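Local coordinates for protein AFP (Microbacterium arborescens, PDB 2YJJ) that binds iron and, as a Dps-family member of the ferritin superfamily, assembles into a twelve-subunit particle that probably stores iron in ferric form, at residues G[15-20]-G[77-82]; G[27-32]-G[81-86]; G[107-112]-G[156-161]. One frame throughout, in Å; residues are numbered along the deposited sequence.

How the interactions relate
Interactions 1 and 2 both join helix 15-45 to the chain that leaves helix 51-79; they share Leu81 and Pro82 and touch where Val77 packs on Ile83. Interaction 1 is a surface contact at the start of helix 15-45, without hydrogen bonds between its segments, apolar side chains packing round a small alanine. Interaction 2, its centre about 13 Å from that of interaction 1, is buried and adds a histidine-to-carbonyl hydrogen bond to its apolar packing. Interaction 3 lies on the opposite side of the chain's centre and uses other elements, helix 105-130 and the C-terminal tail; it is partly buried and again lacks hydrogen bonds between its segments, its aliphatic contacts passing outward to a lysine.

Interaction 1: G[15-20]-G[77-82]; sequences PEVAAA and VALGLP
Ala18 faces the end of helix 51-79, where Leu79 and Leu81 close round it from two directions. Its methyl CB rests 3.4 Å from Leu79 O, so the small side chain meets backbone as well as hydrocarbon. The same methyl of Ala18 lies 4.0 Å from Leu79 CB and 3.9 Å from Leu81 CG, and the CA atoms of Ala18 and Leu79 come within 5.0 Å, an approach that a short side chain permits. Leu79 also sends its CD1 branch to the flank of Val17, meeting Val17 CG1 at 3.9 Å with the two side chains slanting across one another. Leu81, for its part, lays CD1 along the first turn of helix 15-45, 3.6 Å from Ala18 O and 3.7 Å from Ala19 CA. No hydrogen bond links the two segments; the fit is one of shape and apolar surface.

What sets the two leucines round Ala18 is the turn between them. Gly80 ends helix 51-79 in a Schellman motif, with phi at +116° and its N bonded 2.9 Å back to Val77 O. At those backbone angles a CB would jam against the carbonyl O of Leu79, which accounts for the glycine. Both leucines carry CG anti to the carbonyl carbon (chi1 -67° for Leu79, -73° for Leu81), but the chain leaves the helix between them, and their branches reach different sides of the alanine.

Ala21 and Ala22 of helix 15-45 continue the packing under Leu79 and Leu81, respectively, while Asp134, from the loop joining helices 105-130 and 135-156, borders both Val17 and Leu79. Asp149 of a third subunit, on its helix 135-156, packs against Leu79, placing this end of the ferritin-like bundle beside a subunit interface.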
loop_
_atom_site.group_PDB
_atom_site.type_symbol
_atom_site.label_atom_id
_atom_site.label_comp_id
_atom_site.label_asym_id
_atom_site.label_seq_id
_atom_site.Cartn_x
_atom_site.Cartn_y
_atom_site.Cartn_z
ATOM N N PRO G 15 2.877 14.031 40.880
ATOM C CA PRO G 15 4.045 13.241 41.311
ATOM C C PRO G 15 3.659 11.890 41.903
ATOM O O PRO G 15 4.368 10.940 41.691
ATOM C CB PRO G 15 4.720 14.140 42.351
ATOM C CG PRO G 15 4.328 15.584 41.845
ATOM C CD PRO G 15 2.868 15.390 41.462
ATOM N N GLU G 16 2.518 11.815 42.586
ATOM C CA GLU G 16 2.034 10.540 43.176
ATOM C C GLU G 16 1.563 9.480 42.155
ATOM O O GLU G 16 1.835 8.286 42.313
ATOM C CB GLU G 16 0.945 10.810 44.202
ATOM C CG GLU G 16 0.973 9.827 45.376
ATOM C CD GLU G 16 -0.450 9.460 45.902
ATOM O OE1 GLU G 16 -1.228 10.414 46.221
ATOM O OE2 GLU G 16 -0.783 8.238 46.008
ATOM N N VAL G 17 0.833 9.937 41.143
ATOM C CA VAL G 17 0.500 9.121 39.985
ATOM C C VAL G 17 1.796 8.765 39.209
ATOM O O VAL G 17 2.007 7.608 38.887
ATOM C CB VAL G 17 -0.552 9.855 39.086
ATOM C CG1 VAL G 17 -0.579 9.286 37.725
ATOM C CG2 VAL G 17 -1.954 9.845 39.770
ATOM N N ALA G 18 2.690 9.720 38.975
ATOM C CA ALA G 18 4.011 9.356 38.427
ATOM C C ALA G 18 4.672 8.241 39.230
ATOM O O ALA G 18 5.170 7.258 38.653
ATOM C CB ALA G 18 4.981 10.589 38.331
ATOM N N ALA G 19 4.720 8.397 40.560
ATOM C CA ALA G 19 5.450 7.444 41.369
ATOM C C ALA G 19 4.794 6.032 41.319
ATOM O O ALA G 19 5.496 5.032 41.330
ATOM C CB ALA G 19 5.651 7.972 42.837
ATOM N N ALA G 20 3.462 5.982 41.250
ATOM C CA ALA G 20 2.748 4.715 41.141
ATOM C C ALA G 20 3.070 3.986 39.821
ATOM O O ALA G 20 3.380 2.771 39.796
ATOM C CB ALA G 20 1.192 4.915 41.326
ATOM N N VAL G 77 7.681 7.664 31.758
ATOM C CA VAL G 77 8.314 8.893 31.357
ATOM C C VAL G 77 7.320 10.036 31.044
ATOM O O VAL G 77 7.573 11.162 31.438
ATOM C CB VAL G 77 9.295 8.642 30.182
ATOM C CG1 VAL G 77 9.824 9.925 29.671
ATOM C CG2 VAL G 77 10.436 7.694 30.626
ATOM N N ALA G 78 6.214 9.769 30.375
ATOM C CA ALA G 78 5.223 10.820 30.120
ATOM C C ALA G 78 4.727 11.474 31.425
ATOM O O ALA G 78 4.323 12.643 31.446
ATOM C CB ALA G 78 4.039 10.288 29.345
ATOM N N LEU G 79 4.698 10.691 32.497
ATOM C CA LEU G 79 4.185 11.164 33.803
ATOM C C LEU G 79 5.261 11.915 34.564
ATOM O O LEU G 79 4.992 12.587 35.575
ATOM C CB LEU G 79 3.585 10.010 34.623
ATOM C CG LEU G 79 2.287 9.420 34.010
ATOM C CD1 LEU G 79 1.779 8.270 34.846
ATOM C CD2 LEU G 79 1.190 10.480 33.898
ATOM N N GLY G 80 6.490 11.805 34.099
ATOM C CA GLY G 80 7.578 12.681 34.543
ATOM C C GLY G 80 8.737 12.044 35.286
ATOM O O GLY G 80 9.580 12.724 35.819
ATOM N N LEU G 81 8.816 10.739 35.359
ATOM C CA LEU G 81 9.931 10.145 36.114
ATOM C C LEU G 81 10.763 9.330 35.150
ATOM O O LEU G 81 10.232 8.833 34.182
ATOM C CB LEU G 81 9.411 9.233 37.224
ATOM C CG LEU G 81 8.779 9.839 38.462
ATOM C CD1 LEU G 81 8.324 8.758 39.370
ATOM C CD2 LEU G 81 9.757 10.769 39.203
ATOM N N PRO G 82 12.075 9.228 35.388
ATOM C CA PRO G 82 12.895 8.481 34.428
ATOM C C PRO G 82 12.750 6.946 34.589
ATOM O O PRO G 82 12.133 6.471 35.527
ATOM C CB PRO G 82 14.322 8.914 34.762
ATOM C CG PRO G 82 14.257 9.247 36.235
ATOM C CD PRO G 82 12.895 9.933 36.392
#

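Interaction 2: G[27-32]-G[81-86]; sequences PVVHKM and LPIDSR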
loop_
_atom_site.group_PDB
_atom_site.type_symbol
_atom_site.label_atom_id
_atom_site.label_comp_id
_atom_site.label_asym_id
_atom_site.label_seq_id
_atom_site.Cartn_x
_atom_site.Cartn_y
_atom_site.Cartn_z
ATOM N N PRO G 27 9.035 -2.888 36.606
ATOM C CA PRO G 27 9.288 -4.291 36.420
ATOM C C PRO G 27 8.765 -4.804 35.083
ATOM O O PRO G 27 9.308 -5.788 34.613
ATOM C CB PRO G 27 8.417 -4.963 37.499
ATOM C CG PRO G 27 8.300 -3.939 38.583
ATOM C CD PRO G 27 8.341 -2.610 37.895
ATOM N N VAL G 28 7.646 -4.215 34.571
ATOM C CA VAL G 28 7.060 -4.589 33.273
ATOM C C VAL G 28 8.066 -4.253 32.196
ATOM O O VAL G 28 8.341 -5.115 31.308
ATOM C CB VAL G 28 5.610 -4.031 33.054
ATOM C CG1 VAL G 28 4.989 -4.348 31.662
ATOM C CG2 VAL G 28 4.644 -4.568 34.245
ATOM N N VAL G 29 8.699 -3.088 32.287
ATOM C CA VAL G 29 9.584 -2.669 31.215
ATOM C C VAL G 29 10.798 -3.636 31.181
ATOM O O VAL G 29 11.187 -4.111 30.110
ATOM C CB VAL G 29 10.089 -1.239 31.433
ATOM C CG1 VAL G 29 11.227 -0.929 30.460
ATOM C CG2 VAL G 29 8.905 -0.210 31.268
ATOM N N HIS G 30 11.376 -3.939 32.341
ATOM C CA HIS G 30 12.549 -4.791 32.429
ATOM C C HIS G 30 12.267 -6.199 31.928
ATOM O O HIS G 30 13.078 -6.766 31.174
ATOM C CB HIS G 30 13.031 -4.919 33.870
ATOM C CG HIS G 30 13.661 -3.638 34.371
ATOM N ND1 HIS G 30 13.692 -3.291 35.695
ATOM C CD2 HIS G 30 14.245 -2.612 33.697
ATOM C CE1 HIS G 30 14.339 -2.142 35.835
ATOM N NE2 HIS G 30 14.650 -1.691 34.633
ATOM N N LYS G 31 11.121 -6.758 32.308
ATOM C CA LYS G 31 10.796 -8.094 31.836
ATOM C C LYS G 31 10.407 -8.128 30.369
ATOM O O LYS G 31 10.702 -9.128 29.691
ATOM C CB LYS G 31 9.684 -8.683 32.713
ATOM C CG LYS G 31 10.241 -9.012 34.139
ATOM C CD LYS G 31 9.205 -9.730 34.945
ATOM C CE LYS G 31 9.849 -10.506 36.094
ATOM N NZ LYS G 31 10.260 -9.444 37.063
ATOM N N MET G 32 9.719 -7.112 29.867
ATOM C CA MET G 32 9.363 -7.068 28.456
ATOM C C MET G 32 10.625 -6.919 27.639
ATOM O O MET G 32 10.806 -7.651 26.646
ATOM C CB MET G 32 8.309 -5.991 28.122
ATOM C CG MET G 32 6.924 -6.354 28.739
ATOM S SD MET G 32 6.194 -7.929 28.068
ATOM C CE MET G 32 6.489 -9.033 29.309
ATOM N N LEU G 81 8.816 10.739 35.359
ATOM C CA LEU G 81 9.931 10.145 36.114
ATOM C C LEU G 81 10.763 9.330 35.150
ATOM O O LEU G 81 10.232 8.833 34.182
ATOM C CB LEU G 81 9.411 9.233 37.224
ATOM C CG LEU G 81 8.779 9.839 38.462
ATOM C CD1 LEU G 81 8.324 8.758 39.370
ATOM C CD2 LEU G 81 9.757 10.769 39.203
ATOM N N PRO G 82 12.075 9.228 35.388
ATOM C CA PRO G 82 12.895 8.481 34.428
ATOM C C PRO G 82 12.750 6.946 34.589
ATOM O O PRO G 82 12.133 6.471 35.527
ATOM C CB PRO G 82 14.322 8.914 34.762
ATOM C CG PRO G 82 14.257 9.247 36.235
ATOM C CD PRO G 82 12.895 9.933 36.392
ATOM N N ILE G 83 13.337 6.190 33.684
ATOM C CA ILE G 83 13.322 4.727 33.795
ATOM C C ILE G 83 14.759 4.273 33.609
ATOM O O ILE G 83 15.400 4.724 32.647
ATOM C CB ILE G 83 12.417 4.099 32.634
ATOM C CG1 ILE G 83 12.605 2.607 32.587
ATOM C CG2 ILE G 83 12.787 4.690 31.223
ATOM C CD1 ILE G 83 11.582 1.817 33.366
ATOM N N ASP G 84 15.297 3.412 34.475
ATOM C CA ASP G 84 16.638 2.975 34.192
ATOM C C ASP G 84 16.467 1.582 33.523
ATOM O O ASP G 84 16.288 0.601 34.208
ATOM C CB ASP G 84 17.523 2.909 35.454
ATOM C CG ASP G 84 18.926 2.301 35.167
ATOM O OD1 ASP G 84 19.315 2.060 33.990
ATOM O OD2 ASP G 84 19.670 2.030 36.114
ATOM N N SER G 85 16.483 1.492 32.190
ATOM C CA SER G 85 16.489 0.139 31.576
ATOM C C SER G 85 17.810 -0.144 30.810
ATOM O O SER G 85 17.790 -0.775 29.756
ATOM C CB SER G 85 15.280 -0.052 30.630
ATOM O OG SER G 85 15.159 -1.473 30.216
ATOM N N ARG G 86 18.940 0.331 31.304
ATOM C CA ARG G 86 20.207 0.036 30.657
ATOM C C ARG G 86 20.430 -1.511 30.721
ATOM O O ARG G 86 19.843 -2.162 31.562
ATOM C CB ARG G 86 21.334 0.735 31.418
ATOM C CG ARG G 86 21.395 2.269 31.337
ATOM C CD ARG G 86 22.520 2.759 32.250
ATOM N NE ARG G 86 22.136 2.467 33.647
ATOM C CZ ARG G 86 22.923 2.677 34.711
ATOM N NH1 ARG G 86 24.159 3.152 34.580
ATOM N NH2 ARG G 86 22.465 2.427 35.901
#
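His30 and Ser85 mark the closest backbone approach, their CA atoms 6.4 Å apart, with the irregular chain 81-86 passing beside helix 15-45 on its way from helix 51-79 to helix 87-93. That short helix, inserted in the link between the second and third long helices of the four-helix bundle, is a hallmark of the Dps branch of the ferritin fold.

His30 makes the polar link. With CG anti to its carbonyl carbon (chi1 -71°), the imidazole extends off the helix and His30 NE2 donates to Asp84 O at 2.8 Å. The bond is nearly straight, 167° at the hydrogen, and the acceptor lies almost in the ring plane, although the donor stands 26° off the carbonyl plane. Ser85 OG sits at the same ring edge, 3.8 Å from His30 CD2, a contact rather than a bond; this buried hydroxyl has no polar partner in the model. A phenylalanine in place of His30 would probably leave Asp84 O without its ring donor and let the chain here shift against the helix.

One residue back on the helix, Val29 meets Ile83 tip to tip: CD1 of Ile83 lies 3.9 Å from Val29 CB and about equally near both of its methyls. Ala72 and Ala73 of helix 51-79 back Val29, and Trp44 of a second subunit packs against both Val29 and Ser85. Gln41 of that subunit accepts from Ser85 N, so the segment is held from two chains. Its far side is stiffened from within: Asp84 OD1 takes Arg86 N in an Asx turn, just where Arg86 N-caps helix 87-93. From the opposite face of the carboxylate plane, Arg86 NE also reaches Asp84 OD1, at 2.9 Å, while Arg86 NH2 bonds Asp84 OD2 at 2.8 Å, a side-on, two-nitrogen salt bridge.

Interaction 3: G[107-112]-G[156-161]; sequences DEIKAI and LAHLAE
Ile109 carries CG1 anti to its carbonyl carbon (chi1 -77°), which puts the CG2 methyl opposite the backbone N and turns it to Leu159, whose own chi1 of -53° brings the CD1 branch to meet it. The two side chains slide past each other in opposite directions. Ile109 CG2 and Leu159 CD1 come to 3.5 Å, closer than ordinary van der Waals contact, so the packing is tight at this point. The other arm of Ile109 reaches His158, where Ile109 CD1 lies 4.1 Å from His158 CB and the two side chains cross at about a right angle. Lys110 crosses Leu159 at a slant, its CG 3.9 Å from Leu159 CD1.

Helix 105-130 is thereby joined to the tail that follows helix 135-156. Trp105 touches both His158 and Leu159, and Ile54 of helix 51-79 touches both Ile109 and His158. The polar end of His158 is engaged elsewhere: ND1 bonds Leu155 O, and the His158 ring packs edge-to-face with Phe51 of a fourth subunit. With no hydrogen bond between the two segments, their hold on each other rests on hydrocarbon packing, which grades from buried isoleucine to the exposed stem of a lysine.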
loop_
_atom_site.group_PDB
_atom_site.type_symbol
_atom_site.label_atom_id
_atom_site.label_comp_id
_atom_site.label_asym_id
_atom_site.label_seq_id
_atom_site.Cartn_x
_atom_site.Cartn_y
_atom_site.Cartn_z
ATOM N N ASP G 107 11.554 -27.369 24.207
ATOM C CA ASP G 107 12.278 -26.754 25.306
ATOM C C ASP G 107 12.387 -25.232 25.156
ATOM O O ASP G 107 12.431 -24.539 26.153
ATOM C CB ASP G 107 13.651 -27.350 25.363
ATOM C CG ASP G 107 13.598 -28.848 25.596
ATOM O OD1 ASP G 107 12.660 -29.319 26.328
ATOM O OD2 ASP G 107 14.451 -29.562 24.994
ATOM N N GLU G 108 12.516 -24.713 23.932
ATOM C CA GLU G 108 12.462 -23.275 23.754
ATOM C C GLU G 108 11.128 -22.736 24.216
ATOM O O GLU G 108 11.071 -21.705 24.891
ATOM C CB GLU G 108 12.726 -22.832 22.304
ATOM C CG GLU G 108 14.128 -23.171 21.819
ATOM C CD GLU G 108 15.221 -22.330 22.468
ATOM O OE1 GLU G 108 14.951 -21.649 23.479
ATOM O OE2 GLU G 108 16.386 -22.369 21.981
ATOM N N ILE G 109 10.058 -23.403 23.851
ATOM C CA ILE G 109 8.713 -22.976 24.252
ATOM C C ILE G 109 8.537 -22.948 25.774
ATOM O O ILE G 109 8.010 -21.975 26.363
ATOM C CB ILE G 109 7.636 -23.818 23.582
ATOM C CG1 ILE G 109 7.491 -23.362 22.154
ATOM C CG2 ILE G 109 6.280 -23.710 24.353
ATOM C CD1 ILE G 109 6.721 -24.320 21.327
ATOM N N LYS G 110 8.955 -24.024 26.424
ATOM C CA LYS G 110 8.860 -24.070 27.889
ATOM C C LYS G 110 9.660 -22.949 28.515
ATOM O O LYS G 110 9.181 -22.330 29.460
ATOM C CB LYS G 110 9.374 -25.389 28.435
ATOM C CG LYS G 110 8.391 -26.562 28.298
ATOM C CD LYS G 110 9.189 -27.888 28.665
ATOM C CE LYS G 110 8.294 -29.138 28.639
ATOM N NZ LYS G 110 8.400 -29.752 27.288
ATOM N N ALA G 111 10.857 -22.659 27.978
ATOM C CA ALA G 111 11.659 -21.575 28.552
ATOM C C ALA G 111 10.950 -20.199 28.426
ATOM O O ALA G 111 10.946 -19.397 29.355
ATOM C CB ALA G 111 13.040 -21.550 27.940
ATOM N N ILE G 112 10.365 -19.931 27.274
ATOM C CA ILE G 112 9.773 -18.641 26.959
ATOM C C ILE G 112 8.502 -18.420 27.796
ATOM O O ILE G 112 8.291 -17.332 28.383
ATOM C CB ILE G 112 9.551 -18.499 25.443
ATOM C CG1 ILE G 112 10.894 -18.288 24.759
ATOM C CG2 ILE G 112 8.735 -17.309 25.144
ATOM C CD1 ILE G 112 11.542 -16.889 25.007
ATOM N N LEU G 156 2.020 -22.310 24.376
ATOM C CA LEU G 156 1.685 -23.446 25.209
ATOM C C LEU G 156 0.785 -24.468 24.546
ATOM O O LEU G 156 0.868 -25.698 24.838
ATOM C CB LEU G 156 1.011 -22.907 26.470
ATOM C CG LEU G 156 1.114 -23.656 27.782
ATOM C CD1 LEU G 156 2.559 -23.532 28.284
ATOM C CD2 LEU G 156 0.216 -23.003 28.815
ATOM N N ALA G 157 -0.088 -24.017 23.640
ATOM C CA ALA G 157 -1.024 -24.919 22.942
ATOM C C ALA G 157 -0.268 -26.011 22.230
ATOM O O ALA G 157 -0.815 -27.088 22.033
ATOM C CB ALA G 157 -1.907 -24.139 21.921
ATOM N N HIS G 158 0.961 -25.717 21.822
ATOM C CA HIS G 158 1.782 -26.642 21.080
ATOM C C HIS G 158 2.166 -27.869 21.878
ATOM O O HIS G 158 2.477 -28.914 21.255
ATOM C CB HIS G 158 3.085 -26.044 20.562
ATOM C CG HIS G 158 2.916 -25.088 19.425
ATOM N ND1 HIS G 158 2.570 -23.767 19.621
ATOM C CD2 HIS G 158 3.061 -25.246 18.076
ATOM C CE1 HIS G 158 2.529 -23.141 18.451
ATOM N NE2 HIS G 158 2.816 -24.013 17.498
ATOM N N LEU G 159 2.126 -27.758 23.209
ATOM C CA LEU G 159 2.578 -28.817 24.103
ATOM C C LEU G 159 1.433 -29.605 24.679
ATOM O O LEU G 159 1.669 -30.641 25.293
ATOM C CB LEU G 159 3.484 -28.280 25.235
ATOM C CG LEU G 159 4.675 -27.427 24.743
ATOM C CD1 LEU G 159 5.390 -26.721 25.875
ATOM C CD2 LEU G 159 5.640 -28.216 23.854
ATOM N N ALA G 160 0.198 -29.137 24.478
ATOM C CA ALA G 160 -1.003 -29.891 24.877
ATOM C C ALA G 160 -1.193 -31.109 23.921
ATOM O O ALA G 160 -0.691 -31.092 22.810
ATOM C CB ALA G 160 -2.226 -28.957 24.881
ATOM N N GLU G 161 -1.803 -32.213 24.325
ATOM C CA GLU G 161 -2.168 -32.590 25.673
ATOM C C GLU G 161 -1.562 -33.994 25.871
ATOM O O GLU G 161 -1.560 -34.822 24.949
ATOM C CB GLU G 161 -3.703 -32.654 25.796
ATOM C CG GLU G 161 -4.348 -31.280 26.091
ATOM C CD GLU G 161 -5.700 -31.029 25.372
ATOM O OE1 GLU G 161 -6.058 -31.770 24.400
ATOM O OE2 GLU G 161 -6.385 -30.058 25.790
#